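Local coordinates for protein Rio2 kinase (Chaetomium thermophilum, PDB 4GYI) that binds ADP and magnesium as a RIO-type atypical kinase of pre-40S ribosome maturation, probably transferring phosphate from ATP to serine or threonine, and carries an aspartyl phosphate here, at residues G74-Y79 and R147-W152; G81-A86 and S184-V189; A222-I227 and K313-A318; M272-D277 and P296-K301. All blocks are in the same frame, centred on the assembly; numbering follows the deposited sequence.

Interaction 1 of 4, residues G74-Y79 and R147-W152; sequences GYRLTY and RSTGSW
Y79 and T149 make the central contact between the winged-helix-type N-terminal domain of Rio2 and the first turn of helix 149-172 in the RIO kinase domain. Strand 75-77 ends at L77, T78 takes the N-cap position, and Y79 starts helix 79-92. The T149 methyl is turned anti to its own backbone N, which leaves OG1 beside that nitrogen and carries CG2 over one face of the Y79 ring. This CH-pi contact measures 4.1 Å from T149 CG2 to the ring centroid, 27° off the normal. R76 also meets this methyl, its NH1 3.7 Å from T149 CG2, while OG1 of T149 sits above a face of the guanidinium, offset toward its rim. R76 gets there with CG between its backbone N and carbonyl carbon (chi1 64°) and a chain extended as far as NE; a weak hydrogen bond of 3.2 Å from R76 NH1 to L77 O may help to settle the group. Y79 also stacks with Y143 of the kinase domain. W152, one helical turn after S148, has its indole NE1 bonded to L144 O. Y79 OH approaches this indole obliquely, ending 3.7 Å from W152 CD1 and 3.5 Å from T149 CA.

Interaction 2 of 4, residues G81-A86 and S184-V189; sequences GLDYLA and SRHTIV
H186 NE2 donates to D83 OD1 at 2.7 Å and 166°, a nearly straight bond that lies 3° out of the imidazole plane. Carboxylate and ring are almost coplanar, 12° apart, and OD1 is approached nearly along its C-O axis. The imidazole is sandwiched: L82 CD2 sits over one face, 3.7 Å from the ring centroid, and T187 CG2 covers the opposite face toward the rim. That same T187 methyl meets A86 CB at 3.6 Å. Next to it, the R185 chain, extended from CG to NE, crosses the helix, with CD 3.8 Å from L82 CD1 and the guanidinium face against L85 CB. R185, H186 and T187 belong to the type II' turn S184-T187, the hairpin linking strands 180-184 and 187-191 of the kinase N-lobe sheet, which here abuts helix 79-92 of the N-terminal winged-helix domain. Further out, D83 OD2 forms a salt bridge with R128, which probably helps to orient the carboxylate. R185 NE pairs with E24 of helix 14-26, and its NH1 reaches T89 OG1. Within the turn, S184 O accepts from both T187 N and T187 OG1, the latter at 2.8 Å on a lone pair in the carbonyl plane, while T187 OG1 also bonds H90 NE2.

Interaction 3 of 4, residues A222-I227 and K313-A318; sequences AKHGLI and KRLDAA
A Schellman motif closes helix 207-223 of the kinase C-lobe, and the loop 313-318 packs against this helix end through H224, G225 and L226. G225 is the C-prime residue with positive phi; its N bonds A222 O, and L226 N reaches L221 O. H224, the first residue beyond the helix, is held to the loop by both backbone and ring. Its carbonyl O accepts L315 N at 2.8 Å. From the ring, H224 ND1 gives a 2.8 Å bond to K313 O, placed on a lone pair in the carbonyl plane although the oxygen stands 30° out of the imidazole plane and the N-H angle is a bent 131°. With CG beside the backbone N (chi1 -72°), the ring is turned so that ND1 faces K313 O. H224 CB meets L315 CG at 3.8 Å. Beyond the glycine, the side chains of L226 and L315 cross at about a right angle, L226 CD1 3.6 Å from L315 CB, while L226 and D316 run past one another in opposite senses. R314 clasps D316 side-on in a salt bridge: NE faces OD1, and R314 NH2 meets D316 OD2 at 2.9 Å, both through syn lone pairs. R314 NH2 also forms a salt bridge with D266, and D316 OD2 a hydrogen bond with S264 OG. D316 OD2 lies 3.3 Å from G225 O, a repulsion that the R314 nitrogens and S264 hydroxyl probably offset; H224 ND1 must be protonated.

Interaction 4 of 4, residues M272-D277 and P296-K301; sequences MYFDRD and PGPFYK
A water bridges the two segments, donating to D275 OD1 at 2.8 Å and to P298 O at 3.0 Å. It links helix 270-289 of the kinase C-lobe to the loop that leads into helix 300-304, where F299 holds the N-cap position. D275 OD1 itself stays 4.1 Å from Y300 N, so the water is what connects this carboxylate to the loop. Alongside it, F274 carries the apolar part of the contact. Its ring swings out with CG anti to the backbone N (chi1 -175°), and the far end reaches the chain between P298 and Y300: CE2 lies 3.6 Å from P298 O, which sits at the ring edge close to its plane. F274 CE2 also comes within 3.5 Å of Y300 N, which stands obliquely to the ring. At the tip of the ring, CZ looks toward the pyrrolidine of P298, a proline that follows a cis peptide bond, with CG 4.2 Å from F274 CZ. Both F274 and P298 also touch L219 of helix 207-223, which places this contact along one flank of that helix. The side chains of F274 and Y300 cross obliquely, Y300 meeting the phenylalanine near its CB. The hydroxyl of Y300 is hydrogen-bonded to M265 O, while nearer the backbone its CD1 packs 3.8 Å from F274 CB.

Interactions 1 and 2 both join the N-terminal domain to the kinase domain; their centres lie 14 Å apart, and they touch where L77 CD2 packs 4.0 Å from L82 CD1, strand 75-77 running on into helix 79-92. Interactions 3 and 4 form a second pair in the C-lobe, centres 16 Å apart, meeting as I227 CG2 lies 3.7 Å from Y273 CB; interaction 4 is nested in the loop closed by interaction 3. Interactions 2 and 3 have centres 28 Å apart. Interaction 2 comes nearest the nucleotide site: the T187 side chain is about 7 Å from that of ADP-binding K125, and H186 about 12 Å from ADP, against about 14 Å for W152. Interactions 3 and 4 lie away from the known sites.

Interaction 1 of 4, residues G74-Y79 and R147-W152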
loop_
_atom_site.group_PDB
_atom_site.type_symbol
_atom_site.label_atom_id
_atom_site.label_comp_id
_atom_site.label_asym_id
_atom_site.label_seq_id
_atom_site.Cartn_x
_atom_site.Cartn_y
_atom_site.Cartn_z
ATOM N N GLY A 74 -2.903 21.350 -22.749
ATOM C CA GLY A 74 -2.131 21.562 -21.543
ATOM C C GLY A 74 -1.275 20.369 -21.190
ATOM O O GLY A 74 -0.761 19.673 -22.061
ATOM N N TYR A 75 -1.117 20.124 -19.900
ATOM C CA TYR A 75 -0.292 19.012 -19.444
ATOM C C TYR A 75 -1.021 18.187 -18.388
ATOM O O TYR A 75 -1.902 18.680 -17.681
ATOM C CB TYR A 75 1.030 19.531 -18.869
ATOM C CG TYR A 75 1.882 20.277 -19.869
ATOM C CD1 TYR A 75 2.945 19.649 -20.505
ATOM C CD2 TYR A 75 1.625 21.609 -20.175
ATOM C CE1 TYR A 75 3.726 20.323 -21.412
ATOM C CE2 TYR A 75 2.402 22.288 -21.084
ATOM C CZ TYR A 75 3.451 21.641 -21.699
ATOM O OH TYR A 75 4.228 22.315 -22.604
ATOM N N ARG A 76 -0.655 16.920 -18.284
ATOM C CA ARG A 76 -1.132 16.116 -17.176
ATOM C C ARG A 76 0.042 15.638 -16.357
ATOM O O ARG A 76 1.162 15.518 -16.855
ATOM C CB ARG A 76 -1.929 14.907 -17.668
ATOM C CG ARG A 76 -1.112 13.936 -18.482
ATOM C CD ARG A 76 -1.916 12.695 -18.844
ATOM N NE ARG A 76 -1.118 11.763 -19.635
ATOM C CZ ARG A 76 -0.276 10.882 -19.111
ATOM N NH1 ARG A 76 -0.125 10.812 -17.795
ATOM N NH2 ARG A 76 0.420 10.082 -19.899
ATOM N N LEU A 77 -0.233 15.353 -15.096
ATOM C CA LEU A 77 0.728 14.713 -14.225
ATOM C C LEU A 77 0.938 13.268 -14.694
ATOM O O LEU A 77 -0.017 12.602 -15.096
ATOM C CB LEU A 77 0.153 14.738 -12.819
ATOM C CG LEU A 77 1.017 14.472 -11.604
ATOM C CD1 LEU A 77 2.098 15.527 -11.504
ATOM C CD2 LEU A 77 0.106 14.495 -10.380
ATOM N N THR A 78 2.178 12.782 -14.673
ATOM C CA THR A 78 2.401 11.362 -14.922
ATOM C C THR A 78 2.532 10.632 -13.593
ATOM O O THR A 78 2.558 11.255 -12.530
ATOM C CB THR A 78 3.665 11.085 -15.744
ATOM O OG1 THR A 78 4.818 11.523 -15.008
ATOM C CG2 THR A 78 3.594 11.780 -17.090
ATOM N N TYR A 79 2.592 9.310 -13.649
ATOM C CA TYR A 79 2.811 8.525 -12.448
ATOM C C TYR A 79 4.137 8.880 -11.771
ATOM O O TYR A 79 4.218 8.965 -10.533
ATOM C CB TYR A 79 2.760 7.037 -12.786
ATOM C CG TYR A 79 1.428 6.598 -13.366
ATOM C CD1 TYR A 79 0.269 6.704 -12.621
ATOM C CD2 TYR A 79 1.333 6.082 -14.657
ATOM C CE1 TYR A 79 -0.938 6.309 -13.122
ATOM C CE2 TYR A 79 0.110 5.680 -15.174
ATOM C CZ TYR A 79 -1.024 5.786 -14.390
ATOM O OH TYR A 79 -2.262 5.408 -14.857
ATOM N N ARG A 147 -9.505 2.844 -17.407
ATOM C CA ARG A 147 -9.573 4.033 -16.565
ATOM C C ARG A 147 -8.516 5.028 -17.001
ATOM O O ARG A 147 -7.485 4.641 -17.533
ATOM C CB ARG A 147 -9.357 3.667 -15.091
ATOM C CG ARG A 147 -10.471 2.829 -14.527
ATOM C CD ARG A 147 -10.168 2.419 -13.133
ATOM N NE ARG A 147 -10.659 1.084 -12.818
ATOM C CZ ARG A 147 -11.530 0.834 -11.860
ATOM N NH1 ARG A 147 -12.034 1.845 -11.164
ATOM N NH2 ARG A 147 -11.897 -0.406 -11.594
ATOM N N SER A 148 -8.761 6.310 -16.751
ATOM C CA SER A 148 -7.760 7.324 -17.033
ATOM C C SER A 148 -6.655 7.268 -15.996
ATOM O O SER A 148 -6.786 6.619 -14.946
ATOM C CB SER A 148 -8.374 8.713 -16.980
ATOM O OG SER A 148 -8.628 9.056 -15.633
ATOM N N THR A 149 -5.573 7.966 -16.302
ATOM C CA THR A 149 -4.410 8.065 -15.428
ATOM C C THR A 149 -4.789 8.643 -14.065
ATOM O O THR A 149 -4.373 8.129 -13.016
ATOM C CB THR A 149 -3.316 8.942 -16.092
ATOM O OG1 THR A 149 -2.751 8.227 -17.197
ATOM C CG2 THR A 149 -2.211 9.267 -15.121
ATOM N N GLY A 150 -5.599 9.697 -14.090
ATOM C CA GLY A 150 -6.066 10.335 -12.876
ATOM C C GLY A 150 -6.902 9.384 -12.038
ATOM O O GLY A 150 -6.844 9.422 -10.819
ATOM N N SER A 151 -7.678 8.517 -12.676
ATOM C CA SER A 151 -8.482 7.562 -11.908
ATOM C C SER A 151 -7.606 6.540 -11.191
ATOM O O SER A 151 -7.833 6.255 -10.015
ATOM C CB SER A 151 -9.527 6.852 -12.773
ATOM O OG SER A 151 -10.391 7.784 -13.396
ATOM N N TRP A 152 -6.601 5.992 -11.874
ATOM C CA TRP A 152 -5.692 5.045 -11.205
ATOM C C TRP A 152 -4.934 5.682 -10.046
ATOM O O TRP A 152 -4.751 5.065 -9.005
ATOM C CB TRP A 152 -4.703 4.406 -12.183
ATOM C CG TRP A 152 -5.341 3.424 -13.127
ATOM C CD1 TRP A 152 -5.348 3.492 -14.483
ATOM C CD2 TRP A 152 -6.075 2.242 -12.777
ATOM N NE1 TRP A 152 -6.028 2.418 -15.004
ATOM C CE2 TRP A 152 -6.479 1.631 -13.978
ATOM C CE3 TRP A 152 -6.428 1.639 -11.567
ATOM C CZ2 TRP A 152 -7.236 0.445 -14.010
ATOM C CZ3 TRP A 152 -7.176 0.451 -11.601
ATOM C CH2 TRP A 152 -7.577 -0.122 -12.813
#

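Interaction 2 of 4, residues G81-A86 and S184-V189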
loop_
_atom_site.group_PDB
_atom_site.type_symbol
_atom_site.label_atom_id
_atom_site.label_comp_id
_atom_site.label_asym_id
_atom_site.label_seq_id
_atom_site.Cartn_x
_atom_site.Cartn_y
_atom_site.Cartn_z
ATOM N N GLY A 81 5.584 11.732 -11.867
ATOM C CA GLY A 81 5.363 13.023 -11.228
ATOM C C GLY A 81 4.770 12.920 -9.831
ATOM O O GLY A 81 5.235 13.589 -8.899
ATOM N N LEU A 82 3.758 12.061 -9.684
ATOM C CA LEU A 82 3.115 11.814 -8.389
ATOM C C LEU A 82 4.088 11.187 -7.381
ATOM O O LEU A 82 4.160 11.615 -6.226
ATOM C CB LEU A 82 1.868 10.916 -8.580
ATOM C CG LEU A 82 0.896 10.812 -7.392
ATOM C CD1 LEU A 82 0.207 12.165 -7.139
ATOM C CD2 LEU A 82 -0.136 9.698 -7.580
ATOM N N ASP A 83 4.817 10.154 -7.825
ATOM C CA ASP A 83 5.917 9.548 -7.048
ATOM C C ASP A 83 6.825 10.647 -6.481
ATOM O O ASP A 83 7.051 10.731 -5.268
ATOM C CB ASP A 83 6.779 8.628 -7.943
ATOM C CG ASP A 83 6.033 7.383 -8.443
ATOM O OD1 ASP A 83 4.901 7.111 -7.978
ATOM O OD2 ASP A 83 6.603 6.656 -9.297
ATOM N N TYR A 84 7.325 11.505 -7.376
ATOM C CA TYR A 84 8.235 12.584 -6.978
ATOM C C TYR A 84 7.592 13.498 -5.941
ATOM O O TYR A 84 8.210 13.827 -4.934
ATOM C CB TYR A 84 8.680 13.412 -8.186
ATOM C CG TYR A 84 9.933 12.910 -8.871
ATOM C CD1 TYR A 84 10.957 13.789 -9.222
ATOM C CD2 TYR A 84 10.092 11.567 -9.180
ATOM C CE1 TYR A 84 12.098 13.341 -9.868
ATOM C CE2 TYR A 84 11.233 11.108 -9.817
ATOM C CZ TYR A 84 12.228 11.999 -10.160
ATOM O OH TYR A 84 13.356 11.536 -10.795
ATOM N N LEU A 85 6.342 13.887 -6.187
ATOM C CA LEU A 85 5.615 14.727 -5.240
ATOM C C LEU A 85 5.487 14.055 -3.880
ATOM O O LEU A 85 5.661 14.703 -2.858
ATOM C CB LEU A 85 4.232 15.087 -5.777
ATOM C CG LEU A 85 4.235 16.147 -6.870
ATOM C CD1 LEU A 85 2.871 16.242 -7.523
ATOM C CD2 LEU A 85 4.661 17.501 -6.295
ATOM N N ALA A 86 5.185 12.757 -3.874
ATOM C CA ALA A 86 5.117 12.012 -2.619
ATOM C C ALA A 86 6.453 12.027 -1.888
ATOM O O ALA A 86 6.502 12.266 -0.697
ATOM C CB ALA A 86 4.670 10.567 -2.867
ATOM N N SER A 184 1.646 9.690 2.322
ATOM C CA SER A 184 1.404 10.796 1.402
ATOM C C SER A 184 0.914 10.285 0.063
ATOM O O SER A 184 1.559 9.442 -0.550
ATOM C CB SER A 184 2.656 11.646 1.216
ATOM O OG SER A 184 2.422 12.687 0.272
ATOM N N ARG A 185 -0.237 10.784 -0.383
ATOM C CA ARG A 185 -0.792 10.372 -1.668
ATOM C C ARG A 185 -0.930 8.836 -1.752
ATOM O O ARG A 185 -1.618 8.221 -0.930
ATOM C CB ARG A 185 0.051 10.949 -2.813
ATOM C CG ARG A 185 0.053 12.461 -2.830
ATOM C CD ARG A 185 1.253 12.998 -3.582
ATOM N NE ARG A 185 1.232 14.453 -3.746
ATOM C CZ ARG A 185 1.855 15.311 -2.938
ATOM N NH1 ARG A 185 2.538 14.879 -1.885
ATOM N NH2 ARG A 185 1.788 16.596 -3.182
ATOM N N HIS A 186 -0.243 8.218 -2.710
ATOM C CA HIS A 186 -0.308 6.763 -2.889
ATOM C C HIS A 186 0.784 5.990 -2.129
ATOM O O HIS A 186 1.070 4.827 -2.444
ATOM C CB HIS A 186 -0.241 6.400 -4.377
ATOM C CG HIS A 186 0.993 6.895 -5.082
ATOM N ND1 HIS A 186 1.555 8.132 -4.836
ATOM C CD2 HIS A 186 1.753 6.329 -6.049
ATOM C CE1 HIS A 186 2.607 8.304 -5.618
ATOM N NE2 HIS A 186 2.756 7.222 -6.357
ATOM N N THR A 187 1.403 6.623 -1.139
ATOM C CA THR A 187 2.589 6.018 -0.539
ATOM C C THR A 187 2.483 5.883 0.964
ATOM O O THR A 187 1.773 6.648 1.615
ATOM C CB THR A 187 3.885 6.801 -0.893
ATOM O OG1 THR A 187 3.921 8.041 -0.169
ATOM C CG2 THR A 187 3.938 7.087 -2.369
ATOM N N ILE A 188 3.190 4.907 1.519
ATOM C CA ILE A 188 3.261 4.795 2.962
ATOM C C ILE A 188 4.697 4.579 3.339
ATOM O O ILE A 188 5.394 3.834 2.657
ATOM C CB ILE A 188 2.466 3.594 3.491
ATOM C CG1 ILE A 188 0.969 3.788 3.243
ATOM C CG2 ILE A 188 2.729 3.394 4.997
ATOM C CD1 ILE A 188 0.127 2.626 3.740
ATOM N N VAL A 189 5.139 5.240 4.406
ATOM C CA VAL A 189 6.436 4.952 4.986
ATOM C C VAL A 189 6.161 4.177 6.252
ATOM O O VAL A 189 5.356 4.599 7.061
ATOM C CB VAL A 189 7.234 6.236 5.319
ATOM C CG1 VAL A 189 8.514 5.881 6.059
ATOM C CG2 VAL A 189 7.569 7.000 4.054
#

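Interaction 3 of 4, residues A222-I227 and K313-A318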
loop_
_atom_site.group_PDB
_atom_site.type_symbol
_atom_site.label_atom_id
_atom_site.label_comp_id
_atom_site.label_asym_id
_atom_site.label_seq_id
_atom_site.Cartn_x
_atom_site.Cartn_y
_atom_site.Cartn_z
ATOM N N ALA A 222 -10.889 -11.038 13.610
ATOM C CA ALA A 222 -12.346 -11.111 13.465
ATOM C C ALA A 222 -13.058 -10.576 14.706
ATOM O O ALA A 222 -14.079 -9.900 14.597
ATOM C CB ALA A 222 -12.781 -12.536 13.173
ATOM N N LYS A 223 -12.503 -10.876 15.878
ATOM C CA LYS A 223 -13.014 -10.340 17.135
ATOM C C LYS A 223 -12.973 -8.811 17.157
ATOM O O LYS A 223 -13.772 -8.181 17.845
ATOM C CB LYS A 223 -12.267 -10.941 18.333
ATOM C CG LYS A 223 -11.807 -9.934 19.381
ATOM C CD LYS A 223 -11.565 -10.601 20.716
ATOM C CE LYS A 223 -12.872 -11.127 21.289
ATOM N NZ LYS A 223 -12.669 -12.011 22.471
ATOM N N HIS A 224 -12.069 -8.217 16.382
ATOM C CA HIS A 224 -12.009 -6.755 16.267
ATOM C C HIS A 224 -12.704 -6.226 15.009
ATOM O O HIS A 224 -12.504 -5.076 14.623
ATOM C CB HIS A 224 -10.568 -6.239 16.352
ATOM C CG HIS A 224 -9.977 -6.327 17.726
ATOM N ND1 HIS A 224 -9.911 -5.245 18.577
ATOM C CD2 HIS A 224 -9.454 -7.374 18.408
ATOM C CE1 HIS A 224 -9.362 -5.618 19.719
ATOM N NE2 HIS A 224 -9.074 -6.907 19.641
ATOM N N GLY A 225 -13.530 -7.062 14.385
ATOM C CA GLY A 225 -14.341 -6.625 13.256
ATOM C C GLY A 225 -13.692 -6.709 11.879
ATOM O O GLY A 225 -14.246 -6.221 10.894
ATOM N N LEU A 226 -12.535 -7.349 11.793
ATOM C CA LEU A 226 -11.779 -7.356 10.541
ATOM C C LEU A 226 -11.528 -8.734 9.927
ATOM O O LEU A 226 -11.401 -9.750 10.634
ATOM C CB LEU A 226 -10.444 -6.655 10.733
ATOM C CG LEU A 226 -10.543 -5.152 10.978
ATOM C CD1 LEU A 226 -9.200 -4.617 11.398
ATOM C CD2 LEU A 226 -11.038 -4.447 9.723
ATOM N N ILE A 227 -11.455 -8.737 8.597
ATOM C CA ILE A 227 -11.001 -9.875 7.828
ATOM C C ILE A 227 -9.927 -9.355 6.882
ATOM O O ILE A 227 -10.159 -8.398 6.127
ATOM C CB ILE A 227 -12.135 -10.446 6.997
ATOM C CG1 ILE A 227 -13.199 -11.058 7.905
ATOM C CG2 ILE A 227 -11.613 -11.466 5.999
ATOM C CD1 ILE A 227 -14.463 -11.363 7.171
ATOM N N LYS A 313 -12.376 -3.648 20.779
ATOM C CA LYS A 313 -12.618 -2.439 20.019
ATOM C C LYS A 313 -12.827 -2.795 18.546
ATOM O O LYS A 313 -12.078 -3.591 17.983
ATOM C CB LYS A 313 -11.430 -1.490 20.173
ATOM C CG LYS A 313 -11.702 -0.094 19.670
ATOM C CD LYS A 313 -10.475 0.798 19.736
ATOM C CE LYS A 313 -10.838 2.242 19.384
ATOM N NZ LYS A 313 -11.791 2.333 18.228
ATOM N N ARG A 314 -13.850 -2.215 17.926
ATOM C CA ARG A 314 -14.144 -2.484 16.521
ATOM C C ARG A 314 -13.216 -1.669 15.640
ATOM O O ARG A 314 -13.421 -0.466 15.465
ATOM C CB ARG A 314 -15.594 -2.115 16.198
ATOM C CG ARG A 314 -16.643 -2.939 16.920
ATOM C CD ARG A 314 -16.841 -4.299 16.262
ATOM N NE ARG A 314 -17.249 -4.182 14.861
ATOM C CZ ARG A 314 -18.501 -4.302 14.421
ATOM N NH1 ARG A 314 -19.495 -4.555 15.269
ATOM N NH2 ARG A 314 -18.757 -4.178 13.123
ATOM N N LEU A 315 -12.203 -2.321 15.075
ATOM C CA LEU A 315 -11.196 -1.620 14.279
ATOM C C LEU A 315 -11.694 -1.278 12.887
ATOM O O LEU A 315 -11.093 -0.456 12.191
ATOM C CB LEU A 315 -9.919 -2.449 14.182
ATOM C CG LEU A 315 -9.330 -2.753 15.558
ATOM C CD1 LEU A 315 -7.915 -3.294 15.458
ATOM C CD2 LEU A 315 -9.360 -1.479 16.374
ATOM N N ASP A 316 -12.805 -1.894 12.492
ATOM C CA ASP A 316 -13.354 -1.701 11.154
ATOM C C ASP A 316 -14.068 -0.362 11.003
ATOM O O ASP A 316 -14.834 -0.154 10.060
ATOM C CB ASP A 316 -14.292 -2.853 10.789
ATOM C CG ASP A 316 -15.307 -3.150 11.878
ATOM O OD1 ASP A 316 -15.036 -2.803 13.050
ATOM O OD2 ASP A 316 -16.366 -3.737 11.563
ATOM N N ALA A 317 -13.812 0.540 11.944
ATOM C CA ALA A 317 -14.379 1.878 11.909
ATOM C C ALA A 317 -13.272 2.915 11.773
ATOM O O ALA A 317 -13.534 4.118 11.816
ATOM C CB ALA A 317 -15.195 2.132 13.158
ATOM N N ALA A 318 -12.036 2.440 11.605
ATOM C CA ALA A 318 -10.875 3.316 11.458
ATOM C C ALA A 318 -10.968 4.137 10.177
ATOM O O ALA A 318 -10.409 5.230 10.071
ATOM C CB ALA A 318 -9.585 2.500 11.476
#

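Interaction 4 of 4, residues M272-D277 and P296-K301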
loop_
_atom_site.group_PDB
_atom_site.type_symbol
_atom_site.label_atom_id
_atom_site.label_comp_id
_atom_site.label_asym_id
_atom_site.label_seq_id
_atom_site.Cartn_x
_atom_site.Cartn_y
_atom_site.Cartn_z
ATOM N N MET A 272 -17.334 -15.637 2.794
ATOM C CA MET A 272 -16.427 -16.054 1.735
ATOM C C MET A 272 -14.990 -15.563 2.027
ATOM O O MET A 272 -14.031 -16.322 1.887
ATOM C CB MET A 272 -16.935 -15.558 0.375
ATOM C CG MET A 272 -15.995 -15.847 -0.813
ATOM S SD MET A 272 -14.609 -14.691 -1.068
ATOM C CE MET A 272 -15.485 -13.192 -1.509
ATOM N N TYR A 273 -14.845 -14.308 2.452
ATOM C CA TYR A 273 -13.510 -13.750 2.733
ATOM C C TYR A 273 -12.843 -14.431 3.936
ATOM O O TYR A 273 -11.659 -14.778 3.894
ATOM C CB TYR A 273 -13.552 -12.230 2.935
ATOM C CG TYR A 273 -13.870 -11.428 1.686
ATOM C CD1 TYR A 273 -12.960 -11.341 0.635
ATOM C CD2 TYR A 273 -15.073 -10.738 1.567
ATOM C CE1 TYR A 273 -13.254 -10.607 -0.506
ATOM C CE2 TYR A 273 -15.376 -9.999 0.430
ATOM C CZ TYR A 273 -14.468 -9.938 -0.602
ATOM O OH TYR A 273 -14.772 -9.203 -1.730
ATOM N N PHE A 274 -13.606 -14.623 5.007
ATOM C CA PHE A 274 -13.117 -15.383 6.152
ATOM C C PHE A 274 -12.626 -16.767 5.721
ATOM O O PHE A 274 -11.455 -17.102 5.922
ATOM C CB PHE A 274 -14.204 -15.520 7.217
ATOM C CG PHE A 274 -13.740 -16.178 8.482
ATOM C CD1 PHE A 274 -13.169 -15.431 9.500
ATOM C CD2 PHE A 274 -13.884 -17.550 8.661
ATOM C CE1 PHE A 274 -12.742 -16.035 10.676
ATOM C CE2 PHE A 274 -13.459 -18.160 9.825
ATOM C CZ PHE A 274 -12.886 -17.393 10.840
ATOM N N ASP A 275 -13.522 -17.556 5.126
ATOM C CA ASP A 275 -13.221 -18.944 4.776
ATOM C C ASP A 275 -12.013 -19.031 3.861
ATOM O O ASP A 275 -11.232 -19.973 3.938
ATOM C CB ASP A 275 -14.414 -19.600 4.088
ATOM C CG ASP A 275 -15.534 -19.944 5.050
ATOM O OD1 ASP A 275 -15.259 -20.102 6.260
ATOM O OD2 ASP A 275 -16.693 -20.070 4.594
ATOM N N ARG A 276 -11.862 -18.027 3.003
ATOM C CA ARG A 276 -10.785 -18.011 2.034
ATOM C C ARG A 276 -9.431 -17.816 2.714
ATOM O O ARG A 276 -8.450 -18.457 2.349
ATOM C CB ARG A 276 -11.018 -16.924 1.001
ATOM C CG ARG A 276 -10.191 -17.097 -0.252
ATOM C CD ARG A 276 -10.547 -16.033 -1.283
ATOM N NE ARG A 276 -10.098 -14.715 -0.860
ATOM C CZ ARG A 276 -10.331 -13.588 -1.529
ATOM N NH1 ARG A 276 -11.014 -13.615 -2.667
ATOM N NH2 ARG A 276 -9.877 -12.432 -1.059
ATOM N N ASP A 277 -9.379 -16.926 3.696
ATOM C CA ASP A 277 -8.162 -16.734 4.484
ATOM C C ASP A 277 -7.746 -18.041 5.185
ATOM O O ASP A 277 -6.596 -18.485 5.077
ATOM C CB ASP A 277 -8.339 -15.584 5.504
ATOM C CG ASP A 277 -8.183 -14.163 4.866
ATOM O OD1 ASP A 277 -7.771 -14.057 3.680
ATOM O OD2 ASP A 277 -8.452 -13.150 5.571
ATOM N N PRO A 296 -11.432 -28.919 13.378
ATOM C CA PRO A 296 -12.322 -28.432 12.314
ATOM C C PRO A 296 -12.482 -26.908 12.344
ATOM O O PRO A 296 -12.428 -26.295 13.414
ATOM C CB PRO A 296 -13.657 -29.113 12.635
ATOM C CG PRO A 296 -13.288 -30.299 13.476
ATOM C CD PRO A 296 -12.122 -29.845 14.291
ATOM N N GLY A 297 -12.680 -26.302 11.178
ATOM C CA GLY A 297 -12.813 -24.859 11.100
ATOM C C GLY A 297 -11.481 -24.126 11.214
ATOM O O GLY A 297 -10.469 -24.633 10.736
ATOM N N PRO A 298 -11.470 -22.931 11.845
ATOM C CA PRO A 298 -12.654 -22.285 12.425
ATOM C C PRO A 298 -13.626 -21.859 11.337
ATOM O O PRO A 298 -13.231 -21.722 10.183
ATOM C CB PRO A 298 -12.073 -21.055 13.141
ATOM C CG PRO A 298 -10.839 -20.737 12.414
ATOM C CD PRO A 298 -10.277 -22.067 11.951
ATOM N N PHE A 299 -14.893 -21.724 11.691
ATOM C CA PHE A 299 -15.907 -21.370 10.715
ATOM C C PHE A 299 -16.371 -19.957 10.995
ATOM O O PHE A 299 -16.354 -19.507 12.149
ATOM C CB PHE A 299 -17.095 -22.323 10.806
ATOM C CG PHE A 299 -16.706 -23.766 10.890
ATOM C CD1 PHE A 299 -16.326 -24.460 9.753
ATOM C CD2 PHE A 299 -16.723 -24.431 12.103
ATOM C CE1 PHE A 299 -15.967 -25.794 9.824
ATOM C CE2 PHE A 299 -16.368 -25.757 12.180
ATOM C CZ PHE A 299 -15.992 -26.444 11.034
ATOM N N TYR A 300 -16.789 -19.270 9.939
ATOM C CA TYR A 300 -17.261 -17.895 10.038
ATOM C C TYR A 300 -18.381 -17.694 11.065
ATOM O O TYR A 300 -18.356 -16.724 11.827
ATOM C CB TYR A 300 -17.735 -17.413 8.675
ATOM C CG TYR A 300 -18.362 -16.041 8.699
ATOM C CD1 TYR A 300 -17.574 -14.898 8.754
ATOM C CD2 TYR A 300 -19.747 -15.888 8.664
ATOM C CE1 TYR A 300 -18.149 -13.635 8.767
ATOM C CE2 TYR A 300 -20.329 -14.635 8.686
ATOM C CZ TYR A 300 -19.525 -13.511 8.736
ATOM O OH TYR A 300 -20.108 -12.262 8.746
ATOM N N LYS A 301 -19.361 -18.595 11.091
ATOM C CA LYS A 301 -20.487 -18.413 12.008
ATOM C C LYS A 301 -20.043 -18.429 13.467
ATOM O O LYS A 301 -20.642 -17.752 14.299
ATOM C CB LYS A 301 -21.612 -19.429 11.773
ATOM C CG LYS A 301 -21.346 -20.452 10.688
ATOM C CD LYS A 301 -20.564 -21.652 11.210
ATOM C CE LYS A 301 -21.390 -22.492 12.176
ATOM N NZ LYS A 301 -20.711 -23.778 12.502
HETATM O O HOH W 1 -13.168 -21.779 7.220
#